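Local coordinates for phenylacetic acid degradation-related protein (Silicibacter sp., PDB 2QWZ) that probably hydrolyses thioesters, as a putative hotdog-fold member of the thioesterase superfamily, at residues Q41-I46 / G73-A78; M56-Q61 / G69-P74; A78-S83 / A147-T152; A86-H91 / A96-T101; L137-E140 / P145-R148. All blocks are in the same frame, centred on the assembly; numbering follows the deposited sequence.

Contact 1: Q41-I46 / G73-A78; sequences QGEFSI and GPSMFA. With ACT (acetate ion), chain E.
S75 OG donates a hydrogen bond of 2.7 Å to OXT of a bound acetate ion, and E43 OE2 stands at a loose 4.4 Å from that same OG, with no hydrogen bond between them. The acetate, probably picked up from the crystallisation liquor, is also held by the backbone N of S72 and by R63. Since E43 OE2 forms a salt bridge with R63, this glutamate is a second-shell residue for the anion: it probably steadies the arginine that grips the acetate. E43 reaches that far because its chain is extended, with CG anti to the backbone N (chi1 -176°). On the way its CG lies over the centre of the F44 ring, 3.9 Å above the plane. The setting is the hotdog fold, in which the long helix 73-92 lies in the curve of an antiparallel sheet whose first strand, 44-49, carries F44. The far end of the phenyl ring meets the first turns of that helix. F44 CZ touches A78 CB at 3.7 Å, approaching obliquely, while the carbonyl O of S75 lies at the ring edge, 4.3 Å from F44 CZ. P74 of the second subunit also packs against A78.

Contact 2: M56-Q61 / G69-P74; sequences MRLNVQ and GTVSGP. With ACT (acetate ion), chain E.
V71 forks over two apolar side chains of the facing segment. Its CG1 meets L58 CD1 at 4.0 Å, the two branches reaching toward each other tip to tip, and its CG2 lies 4.1 Å from V60 CG2, where the side chains pass at a slant. The torsion sets up this division: CG1 stands anti to the backbone N (chi1 177°), leaving CG2 beside that N and turned to V60. L117 of strand 117-126 also packs against V71, and L58 has F44 of strand 44-49 as a further neighbour. In the hotdog fold the chain leaves strand 53-58 here, loops round, and enters the long helix 73-92 that the sheet wraps. S72 is the N-cap of that helix, its OG taking a hydrogen bond from the backbone N of S75. The same residue faces the acetate ion: S72 N points almost straight at OXT, 3.2 Å away with an N-H...O angle of 169°, and S72 OG adds a weak bond of 3.2 Å to the same oxygen. An anion at the start of a helix is probably favoured by the helix dipole as well as by the nearby R63, which is also hydrogen-bonded to the acetate. The apolar flank is not far off, for V71 CG1 is 4.0 Å from acetate OXT.

Contact 3: A78-S83 / A147-T152; sequences ALADVS and ARSTMT
The long helix of the hotdog fold, 73-92, crosses the concave side of its antiparallel sheet here, and strand 147-154 supplies part of the floor. The axes of helix segment 78-83 and strand segment 147-152 approach to 8.6 Å at a crossing angle of -45°. The small side chains let them sit close. The methyl of the alanine meets the serine, A80 CB resting 3.8 Å from S149 CB, and S149 OG is satisfied by the carbonyl O of S104 on the neighbouring strand. Next to A80 on the helix is D81, and two residues further along the strand from S149, M151, a selenomethionine, curls against it, the two side chains crossing at about a right angle. The M151 chain bends at chi2 (-70°) and chi3, which swings its SE against D81, 4.0 Å from D81 CA, while M151 CG lies 3.9 Å from the carbonyl O of A80. R148 and T150 leave the backbone on the far side of the strand, where they pack against T150 and R148 of the third subunit. D81 OD1 is hydrogen-bonded to the hydroxyl of Y153, and it is this same OD1 that M151 CE touches, at 3.6 Å.

Contact 4: A86-H91 / A96-T101; sequences ALVLAH and ALAVTT
V88 and L89 bring the buried, well-packed side of this contact, and A96 and A98 the partly exposed one. V88 CG1 packs against A98 CB at 4.1 Å. CG1 stands anti to the backbone N of V88 (chi1 173°), which aims it at the incoming chain. Both residues have further support from the sheet, V88 against L123 and A98 against Y153. The closer approach is made by L89, which stretches out until CD2 lies 3.4 Å from the carbonyl O of A96, a methyl against an oxygen, while its side chain also packs on Y32 of helix 26-36. Across from it the order fades: A96 is poorly ordered, and the side chain of L97 could not be traced past CB. The segments belong to the turn by which the hotdog helix 73-92 gives way to strand 99-107. Just before the turn, H91 is tied to its own helix by a hydrogen bond from ND1 to L87 O. No hydrogen bond joins the two segments; one methyl-methyl contact and one methyl-carbonyl contact link them, and neither fixes a direction in the way a hydrogen bond would.

Contact 5: L137-E140 / P145-R148; sequences LFSE and PVAR
V146 wedges its two methyls against the edge of the facing strand: CG2 settles 3.8 Å from L137 CB, and CG1 reaches S139, 4.0 Å from its OG. At chi1 -56° CG1 stands anti to the carbonyl carbon, on the S139 side, while CG2 sits between the backbone N and the carbonyl carbon and faces L137. The serine hydroxyl has its polar partner elsewhere, in the backbone N of E112, so towards the valine it offers only van der Waals contact. Next along, A147 offers only a small bump, and L137, on the same face of the sheet, fills in beside it with CD2 3.8 Å from A147 CB. The leucine goes on to pack against M76 and L79 of the long hotdog helix. These segments are the closing end of the antiparallel hairpin of strands 130-139 and 147-154, and a classic beta bulge interrupts it: V146 and A147 both face L137. The firm bond is L137 N to A147 O, 3.0 Å and nearly straight at 173°. L137 O then takes two weak bonds, from V146 N, bent to 129°, and from A147 N at 3.4 Å. On the turn side of the bulge, P145 and F138 lie side by side, pointing the same way. P145 CB makes an off-centre CH-pi contact with the F138 ring, 4.2 Å from its centroid. A glycerol molecule is bound close to the F138 side chain.

In the fold
From the N terminus, contact 1 opens on strand 44-49 and closes on the start of helix 73-92. Contact 2 opens later, on strand 53-58, but ends on the same stretch, sharing G73 and P74; both reach the same acetate. Contact 3 takes over at A78, shared with contact 1, and closes the widest loop by bringing the helix onto strand 147-154. Contact 4 is nested inside it and ties the later helix to the chain entering strand 99-107, outermost in this chain. Contact 5 closes the hairpin of strands 130-139 and 147-154 and ends on the same stretch as contact 3, sharing A147 and R148. A salt bridge from R57 to E140 joins contacts 2 and 5.

Contact 1: Q41-I46 / G73-A78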
# COMPACT_ATOMS: atom_id res chain seq x y z
N GLN A 41 -17.43 13.59 17.76
CA GLN A 41 -18.72 13.52 18.44
C GLN A 41 -19.81 13.81 17.41
O GLN A 41 -19.79 14.87 16.75
CB GLN A 41 -18.81 14.51 19.60
N GLY A 42 -20.72 12.85 17.24
CA GLY A 42 -21.77 12.93 16.24
C GLY A 42 -21.52 12.07 15.02
O GLY A 42 -22.48 11.66 14.35
N GLU A 43 -20.26 11.81 14.68
CA GLU A 43 -19.97 11.05 13.46
C GLU A 43 -19.51 9.64 13.77
O GLU A 43 -20.00 8.69 13.16
CB GLU A 43 -18.91 11.74 12.60
CG GLU A 43 -18.70 10.99 11.29
CD GLU A 43 -17.68 11.62 10.38
OE1 GLU A 43 -16.95 12.53 10.83
OE2 GLU A 43 -17.60 11.18 9.20
N PHE A 44 -18.55 9.52 14.69
CA PHE A 44 -17.92 8.24 15.07
C PHE A 44 -18.23 7.82 16.51
O PHE A 44 -18.06 8.61 17.43
CB PHE A 44 -16.40 8.32 14.86
CG PHE A 44 -16.01 8.48 13.40
CD1 PHE A 44 -16.37 7.51 12.46
CD2 PHE A 44 -15.34 9.59 12.96
CE1 PHE A 44 -16.03 7.65 11.13
CE2 PHE A 44 -15.00 9.73 11.64
CZ PHE A 44 -15.35 8.77 10.72
N SER A 45 -18.70 6.57 16.69
CA SER A 45 -18.91 5.99 18.02
C SER A 45 -18.40 4.54 18.10
O SER A 45 -18.44 3.82 17.12
CB SER A 45 -20.38 6.10 18.43
OG SER A 45 -21.24 5.37 17.55
N ILE A 46 -17.96 4.12 19.27
CA ILE A 46 -17.47 2.76 19.50
C ILE A 46 -18.64 1.81 19.76
O ILE A 46 -19.33 1.93 20.76
CB ILE A 46 -16.49 2.72 20.71
CG1 ILE A 46 -15.43 3.81 20.62
CG2 ILE A 46 -15.83 1.33 20.86
CD1 ILE A 46 -14.42 3.78 21.75
N GLY A 73 -14.71 8.19 -0.12
CA GLY A 73 -13.43 7.56 0.19
C GLY A 73 -12.69 8.26 1.30
O GLY A 73 -12.08 7.61 2.17
N PRO A 74 -12.73 9.59 1.31
CA PRO A 74 -12.18 10.26 2.47
C PRO A 74 -12.87 9.90 3.79
O PRO A 74 -12.19 9.88 4.82
CB PRO A 74 -12.34 11.76 2.13
CG PRO A 74 -12.40 11.79 0.64
CD PRO A 74 -13.16 10.55 0.28
N SER A 75 -14.17 9.60 3.76
CA SER A 75 -14.92 9.28 4.97
C SER A 75 -14.58 7.88 5.45
O SER A 75 -14.34 7.68 6.66
CB SER A 75 -16.43 9.43 4.77
OG SER A 75 -16.80 10.79 4.88
N MSE A 76 -14.52 6.94 4.49
CA MSE A 76 -13.98 5.59 4.74
C MSE A 76 -12.56 5.61 5.28
O MSE A 76 -12.23 4.90 6.20
CB MSE A 76 -14.08 4.73 3.48
CG MSE A 76 -15.50 4.41 3.15
SE MSE A 76 -15.71 3.11 1.73
CE MSE A 76 -15.76 4.36 0.27
N PHE A 77 -11.71 6.44 4.71
CA PHE A 77 -10.39 6.67 5.24
C PHE A 77 -10.46 7.07 6.71
O PHE A 77 -9.73 6.54 7.55
CB PHE A 77 -9.66 7.76 4.45
CG PHE A 77 -8.31 8.07 5.03
CD1 PHE A 77 -8.18 8.93 6.09
CD2 PHE A 77 -7.19 7.40 4.58
CE1 PHE A 77 -6.95 9.15 6.66
CE2 PHE A 77 -5.96 7.63 5.14
CZ PHE A 77 -5.84 8.48 6.18
N ALA A 78 -11.34 8.05 6.99
CA ALA A 78 -11.63 8.58 8.31
C ALA A 78 -12.03 7.49 9.29
O ALA A 78 -11.49 7.43 10.38
CB ALA A 78 -12.74 9.67 8.23
C ACT E . -19.41 11.89 2.56
O ACT E . -19.63 12.95 3.18
OXT ACT E . -18.99 10.93 3.24
CH3 ACT E . -19.69 11.86 1.07

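Contact 2: M56-Q61 / G69-P74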
# COMPACT_ATOMS: atom_id res chain seq x y z
N MSE A 56 -15.99 0.27 15.30
CA MSE A 56 -16.38 1.67 15.28
C MSE A 56 -17.49 1.90 14.27
O MSE A 56 -17.48 1.25 13.22
CB MSE A 56 -15.18 2.50 14.90
CG MSE A 56 -15.37 3.96 15.04
SE MSE A 56 -14.88 4.72 16.75
CE MSE A 56 -13.04 4.19 17.03
N ARG A 57 -18.40 2.82 14.61
CA ARG A 57 -19.57 3.17 13.79
C ARG A 57 -19.38 4.57 13.23
O ARG A 57 -18.95 5.49 13.96
CB ARG A 57 -20.84 3.17 14.65
CG ARG A 57 -22.14 3.38 13.87
CD ARG A 57 -23.35 3.28 14.80
NE ARG A 57 -23.53 1.90 15.20
CZ ARG A 57 -24.27 1.02 14.54
NH1 ARG A 57 -24.94 1.38 13.46
NH2 ARG A 57 -24.30 -0.22 14.96
N LEU A 58 -19.65 4.70 11.94
CA LEU A 58 -19.84 6.00 11.32
C LEU A 58 -21.34 6.17 11.15
O LEU A 58 -21.99 5.42 10.39
CB LEU A 58 -19.14 6.09 9.95
CG LEU A 58 -19.11 7.36 9.09
CD1 LEU A 58 -18.06 7.19 7.95
CD2 LEU A 58 -20.45 7.69 8.48
N ASN A 59 -21.87 7.17 11.85
CA ASN A 59 -23.29 7.55 11.74
C ASN A 59 -23.56 8.24 10.41
O ASN A 59 -23.24 9.41 10.25
CB ASN A 59 -23.64 8.48 12.91
CG ASN A 59 -25.07 9.01 12.87
OD1 ASN A 59 -25.93 8.53 12.12
ND2 ASN A 59 -25.34 10.01 13.71
N VAL A 60 -24.14 7.52 9.46
CA VAL A 60 -24.32 7.99 8.08
C VAL A 60 -25.23 9.23 7.99
O VAL A 60 -25.08 10.07 7.10
CB VAL A 60 -24.84 6.87 7.14
CG1 VAL A 60 -26.27 6.54 7.46
CG2 VAL A 60 -24.71 7.27 5.65
N GLN A 61 -26.15 9.35 8.92
CA GLN A 61 -27.02 10.51 8.95
C GLN A 61 -26.25 11.81 9.11
O GLN A 61 -26.59 12.79 8.47
CB GLN A 61 -28.04 10.36 10.08
CG GLN A 61 -29.21 11.30 9.93
CD GLN A 61 -29.90 11.52 11.23
OE1 GLN A 61 -31.05 11.12 11.43
NE2 GLN A 61 -29.18 12.15 12.17
N GLY A 69 -27.12 8.39 -2.29
CA GLY A 69 -25.71 8.75 -2.07
C GLY A 69 -25.05 7.79 -1.09
O GLY A 69 -25.73 7.20 -0.24
N THR A 70 -23.73 7.63 -1.23
CA THR A 70 -22.97 6.65 -0.44
C THR A 70 -21.72 7.30 0.14
O THR A 70 -21.23 8.30 -0.34
CB THR A 70 -22.63 5.36 -1.26
OG1 THR A 70 -21.89 5.69 -2.43
CG2 THR A 70 -23.89 4.63 -1.69
N VAL A 71 -21.23 6.74 1.23
CA VAL A 71 -20.11 7.31 1.96
C VAL A 71 -18.85 7.47 1.06
O VAL A 71 -18.54 6.61 0.24
CB VAL A 71 -19.82 6.46 3.20
CG1 VAL A 71 -18.59 6.99 3.96
CG2 VAL A 71 -21.01 6.47 4.08
N SER A 72 -18.15 8.59 1.21
CA SER A 72 -17.01 8.93 0.35
C SER A 72 -15.73 8.18 0.74
O SER A 72 -15.67 7.61 1.82
CB SER A 72 -16.77 10.43 0.39
OG SER A 72 -16.26 10.85 1.66
N GLY A 73 -14.71 8.19 -0.12
CA GLY A 73 -13.43 7.56 0.19
C GLY A 73 -12.69 8.26 1.30
O GLY A 73 -12.08 7.61 2.17
N PRO A 74 -12.73 9.59 1.31
CA PRO A 74 -12.18 10.26 2.47
C PRO A 74 -12.87 9.90 3.79
O PRO A 74 -12.19 9.88 4.82
CB PRO A 74 -12.34 11.76 2.13
CG PRO A 74 -12.40 11.79 0.64
CD PRO A 74 -13.16 10.55 0.28
C ACT E . -19.41 11.89 2.56
O ACT E . -19.63 12.95 3.18
OXT ACT E . -18.99 10.93 3.24
CH3 ACT E . -19.69 11.86 1.07

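Contact 3: A78-S83 / A147-T152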
# COMPACT_ATOMS: atom_id res chain seq x y z
N ALA A 78 -11.34 8.05 6.99
CA ALA A 78 -11.63 8.58 8.31
C ALA A 78 -12.03 7.49 9.29
O ALA A 78 -11.49 7.43 10.38
CB ALA A 78 -12.74 9.67 8.23
N LEU A 79 -12.95 6.60 8.87
CA LEU A 79 -13.38 5.48 9.68
C LEU A 79 -12.25 4.50 9.98
O LEU A 79 -12.05 4.11 11.14
CB LEU A 79 -14.52 4.72 8.97
CG LEU A 79 -15.05 3.50 9.73
CD1 LEU A 79 -15.48 3.90 11.13
CD2 LEU A 79 -16.21 2.84 8.99
N ALA A 80 -11.51 4.13 8.93
CA ALA A 80 -10.45 3.17 9.04
C ALA A 80 -9.40 3.73 10.02
O ALA A 80 -8.94 3.03 10.91
CB ALA A 80 -9.82 2.88 7.68
N ASP A 81 -9.03 4.98 9.84
CA ASP A 81 -7.97 5.64 10.68
C ASP A 81 -8.39 5.90 12.11
O ASP A 81 -7.62 5.68 13.01
CB ASP A 81 -7.53 6.93 9.97
CG ASP A 81 -6.43 7.73 10.72
OD1 ASP A 81 -5.67 7.22 11.56
OD2 ASP A 81 -6.36 8.92 10.44
N VAL A 82 -9.62 6.37 12.34
CA VAL A 82 -10.09 6.54 13.72
C VAL A 82 -10.16 5.22 14.49
O VAL A 82 -9.76 5.18 15.67
CB VAL A 82 -11.46 7.38 13.83
CG1 VAL A 82 -12.70 6.53 13.50
CG2 VAL A 82 -11.59 8.03 15.24
N SER A 83 -10.61 4.15 13.84
CA SER A 83 -10.68 2.84 14.43
C SER A 83 -9.35 2.30 14.93
O SER A 83 -9.27 1.78 16.03
CB SER A 83 -11.24 1.83 13.41
OG SER A 83 -12.53 2.23 12.97
N ALA A 147 -14.91 -2.51 1.93
CA ALA A 147 -13.54 -1.99 1.86
C ALA A 147 -12.65 -2.68 2.86
O ALA A 147 -13.15 -3.31 3.75
CB ALA A 147 -13.51 -0.47 2.12
N ARG A 148 -11.32 -2.60 2.67
CA ARG A 148 -10.35 -3.10 3.65
C ARG A 148 -9.16 -2.19 3.72
O ARG A 148 -8.88 -1.49 2.78
CB ARG A 148 -9.96 -4.58 3.44
CG ARG A 148 -8.96 -5.01 2.38
CD ARG A 148 -7.60 -5.55 2.99
NE ARG A 148 -6.66 -4.50 2.70
CZ ARG A 148 -5.73 -4.01 3.51
NH1 ARG A 148 -5.50 -4.55 4.69
NH2 ARG A 148 -5.03 -2.99 3.07
N SER A 149 -8.52 -2.13 4.86
CA SER A 149 -7.44 -1.15 5.08
C SER A 149 -6.42 -1.62 6.06
O SER A 149 -6.72 -2.46 6.87
CB SER A 149 -8.04 0.18 5.60
OG SER A 149 -7.06 1.16 5.79
N THR A 150 -5.20 -1.05 5.96
CA THR A 150 -4.12 -1.27 6.87
C THR A 150 -3.66 0.11 7.28
O THR A 150 -3.52 1.00 6.43
CB THR A 150 -2.92 -1.99 6.22
OG1 THR A 150 -3.38 -3.21 5.60
CG2 THR A 150 -1.90 -2.35 7.23
N MSE A 151 -3.52 0.32 8.56
CA MSE A 151 -3.04 1.59 9.06
C MSE A 151 -1.87 1.29 9.89
O MSE A 151 -1.93 0.33 10.67
CB MSE A 151 -4.07 2.25 9.97
CG MSE A 151 -5.37 2.68 9.31
SE MSE A 151 -5.34 4.14 8.10
CE MSE A 151 -4.00 5.29 9.07
N THR A 152 -0.86 2.16 9.78
CA THR A 152 0.38 2.11 10.55
C THR A 152 0.64 3.49 11.18
O THR A 152 0.43 4.53 10.53
CB THR A 152 1.56 1.78 9.60
OG1 THR A 152 1.30 0.58 8.88
CG2 THR A 152 2.81 1.60 10.33

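Contact 4: A86-H91 / A96-T101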
# COMPACT_ATOMS: atom_id res chain seq x y z
N ALA A 86 -7.82 4.58 17.71
CA ALA A 86 -8.55 4.36 18.96
C ALA A 86 -8.08 3.09 19.65
O ALA A 86 -7.85 3.12 20.85
CB ALA A 86 -10.06 4.31 18.70
N LEU A 87 -7.89 2.00 18.89
CA LEU A 87 -7.34 0.75 19.45
C LEU A 87 -5.90 0.92 19.94
O LEU A 87 -5.53 0.39 20.98
CB LEU A 87 -7.42 -0.37 18.43
CG LEU A 87 -7.45 -1.85 18.87
CD1 LEU A 87 -8.50 -2.27 19.92
CD2 LEU A 87 -7.68 -2.60 17.63
N VAL A 88 -5.09 1.67 19.23
CA VAL A 88 -3.73 1.91 19.69
C VAL A 88 -3.77 2.65 21.01
O VAL A 88 -3.15 2.21 21.97
CB VAL A 88 -2.89 2.63 18.63
CG1 VAL A 88 -1.55 3.01 19.21
CG2 VAL A 88 -2.69 1.75 17.45
N LEU A 89 -4.54 3.72 21.08
CA LEU A 89 -4.75 4.48 22.34
C LEU A 89 -5.37 3.69 23.50
O LEU A 89 -5.04 3.94 24.65
CB LEU A 89 -5.66 5.70 22.10
CG LEU A 89 -5.03 7.04 21.74
CD1 LEU A 89 -6.11 8.12 21.86
CD2 LEU A 89 -3.83 7.39 22.61
N ALA A 90 -6.27 2.77 23.19
CA ALA A 90 -6.85 1.85 24.19
C ALA A 90 -5.78 1.05 24.93
O ALA A 90 -5.97 0.67 26.10
CB ALA A 90 -7.82 0.92 23.51
N HIS A 91 -4.66 0.81 24.26
CA HIS A 91 -3.52 0.10 24.84
C HIS A 91 -2.46 1.05 25.42
O HIS A 91 -1.89 0.78 26.46
CB HIS A 91 -2.92 -0.82 23.78
CG HIS A 91 -3.84 -1.95 23.37
ND1 HIS A 91 -4.86 -1.78 22.46
CD2 HIS A 91 -3.93 -3.24 23.78
CE1 HIS A 91 -5.52 -2.93 22.30
NE2 HIS A 91 -4.97 -3.84 23.08
N ALA A 96 0.21 9.07 25.25
CA ALA A 96 0.79 8.41 24.07
C ALA A 96 0.29 9.10 22.81
O ALA A 96 -0.92 9.24 22.61
CB ALA A 96 0.42 6.94 24.03
N LEU A 97 1.24 9.52 21.98
CA LEU A 97 0.92 10.34 20.84
C LEU A 97 1.26 9.58 19.56
O LEU A 97 2.30 9.83 18.95
CB LEU A 97 1.71 11.66 20.93
N ALA A 98 0.38 8.66 19.15
CA ALA A 98 0.55 7.91 17.89
C ALA A 98 0.29 8.81 16.67
O ALA A 98 -0.79 9.39 16.54
CB ALA A 98 -0.38 6.68 17.86
N VAL A 99 1.27 8.88 15.77
CA VAL A 99 1.18 9.68 14.55
C VAL A 99 1.04 8.76 13.33
O VAL A 99 1.83 7.87 13.14
CB VAL A 99 2.45 10.54 14.41
CG1 VAL A 99 2.31 11.55 13.30
CG2 VAL A 99 2.74 11.26 15.74
N THR A 100 0.02 8.96 12.52
CA THR A 100 -0.17 8.12 11.31
C THR A 100 0.99 8.32 10.33
O THR A 100 1.33 9.46 9.98
CB THR A 100 -1.46 8.50 10.61
OG1 THR A 100 -2.44 8.79 11.58
CG2 THR A 100 -1.98 7.33 9.73
N THR A 101 1.65 7.25 9.93
CA THR A 101 2.73 7.31 8.94
C THR A 101 2.34 6.68 7.61
O THR A 101 2.85 7.09 6.55
CB THR A 101 3.94 6.56 9.42
OG1 THR A 101 3.58 5.19 9.61
CG2 THR A 101 4.50 7.17 10.77

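Contact 5: L137-E140 / P145-R148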
# COMPACT_ATOMS: atom_id res chain seq x y z
N LEU A 137 -14.35 -2.80 6.46
CA LEU A 137 -15.46 -1.88 6.51
C LEU A 137 -16.67 -2.59 5.89
O LEU A 137 -16.55 -3.23 4.85
CB LEU A 137 -15.18 -0.66 5.66
CG LEU A 137 -14.25 0.38 6.34
CD1 LEU A 137 -13.04 -0.31 6.68
CD2 LEU A 137 -14.00 1.49 5.36
N PHE A 138 -17.81 -2.39 6.52
CA PHE A 138 -19.04 -3.05 6.17
C PHE A 138 -20.10 -1.97 6.13
O PHE A 138 -20.07 -1.04 6.94
CB PHE A 138 -19.38 -4.05 7.28
CG PHE A 138 -18.43 -5.23 7.36
CD1 PHE A 138 -18.57 -6.27 6.51
CD2 PHE A 138 -17.37 -5.22 8.21
CE1 PHE A 138 -17.71 -7.39 6.57
CE2 PHE A 138 -16.48 -6.29 8.26
CZ PHE A 138 -16.66 -7.39 7.45
N SER A 139 -21.04 -2.09 5.20
CA SER A 139 -22.33 -1.46 5.41
C SER A 139 -23.09 -2.35 6.40
O SER A 139 -23.21 -3.54 6.19
CB SER A 139 -23.12 -1.27 4.10
OG SER A 139 -22.61 -0.14 3.38
N GLU A 140 -23.57 -1.78 7.49
CA GLU A 140 -24.12 -2.57 8.56
C GLU A 140 -25.23 -3.48 8.03
O GLU A 140 -26.17 -2.99 7.43
CB GLU A 140 -24.65 -1.65 9.63
CG GLU A 140 -25.26 -2.35 10.82
CD GLU A 140 -25.53 -1.38 11.96
OE1 GLU A 140 -25.91 -0.20 11.67
OE2 GLU A 140 -25.49 -1.83 13.12
N PRO A 145 -17.70 -7.28 2.75
CA PRO A 145 -17.11 -5.99 3.13
C PRO A 145 -17.02 -5.00 1.98
O PRO A 145 -16.64 -5.36 0.86
CB PRO A 145 -15.71 -6.36 3.66
CG PRO A 145 -15.41 -7.72 3.16
CD PRO A 145 -16.74 -8.40 2.88
N VAL A 146 -17.32 -3.75 2.25
CA VAL A 146 -17.21 -2.75 1.20
C VAL A 146 -15.76 -2.34 0.94
O VAL A 146 -15.43 -1.91 -0.17
CB VAL A 146 -18.09 -1.53 1.47
CG1 VAL A 146 -19.50 -2.01 1.65
CG2 VAL A 146 -17.60 -0.76 2.67
N ALA A 147 -14.91 -2.51 1.93
CA ALA A 147 -13.54 -1.99 1.86
C ALA A 147 -12.65 -2.68 2.86
O ALA A 147 -13.15 -3.31 3.75
CB ALA A 147 -13.51 -0.47 2.12
N ARG A 148 -11.32 -2.60 2.67
CA ARG A 148 -10.35 -3.10 3.65
C ARG A 148 -9.16 -2.19 3.72
O ARG A 148 -8.88 -1.49 2.78
CB ARG A 148 -9.96 -4.58 3.44
CG ARG A 148 -8.96 -5.01 2.38
CD ARG A 148 -7.60 -5.55 2.99
NE ARG A 148 -6.66 -4.50 2.70
CZ ARG A 148 -5.73 -4.01 3.51
NH1 ARG A 148 -5.50 -4.55 4.69
NH2 ARG A 148 -5.03 -2.99 3.07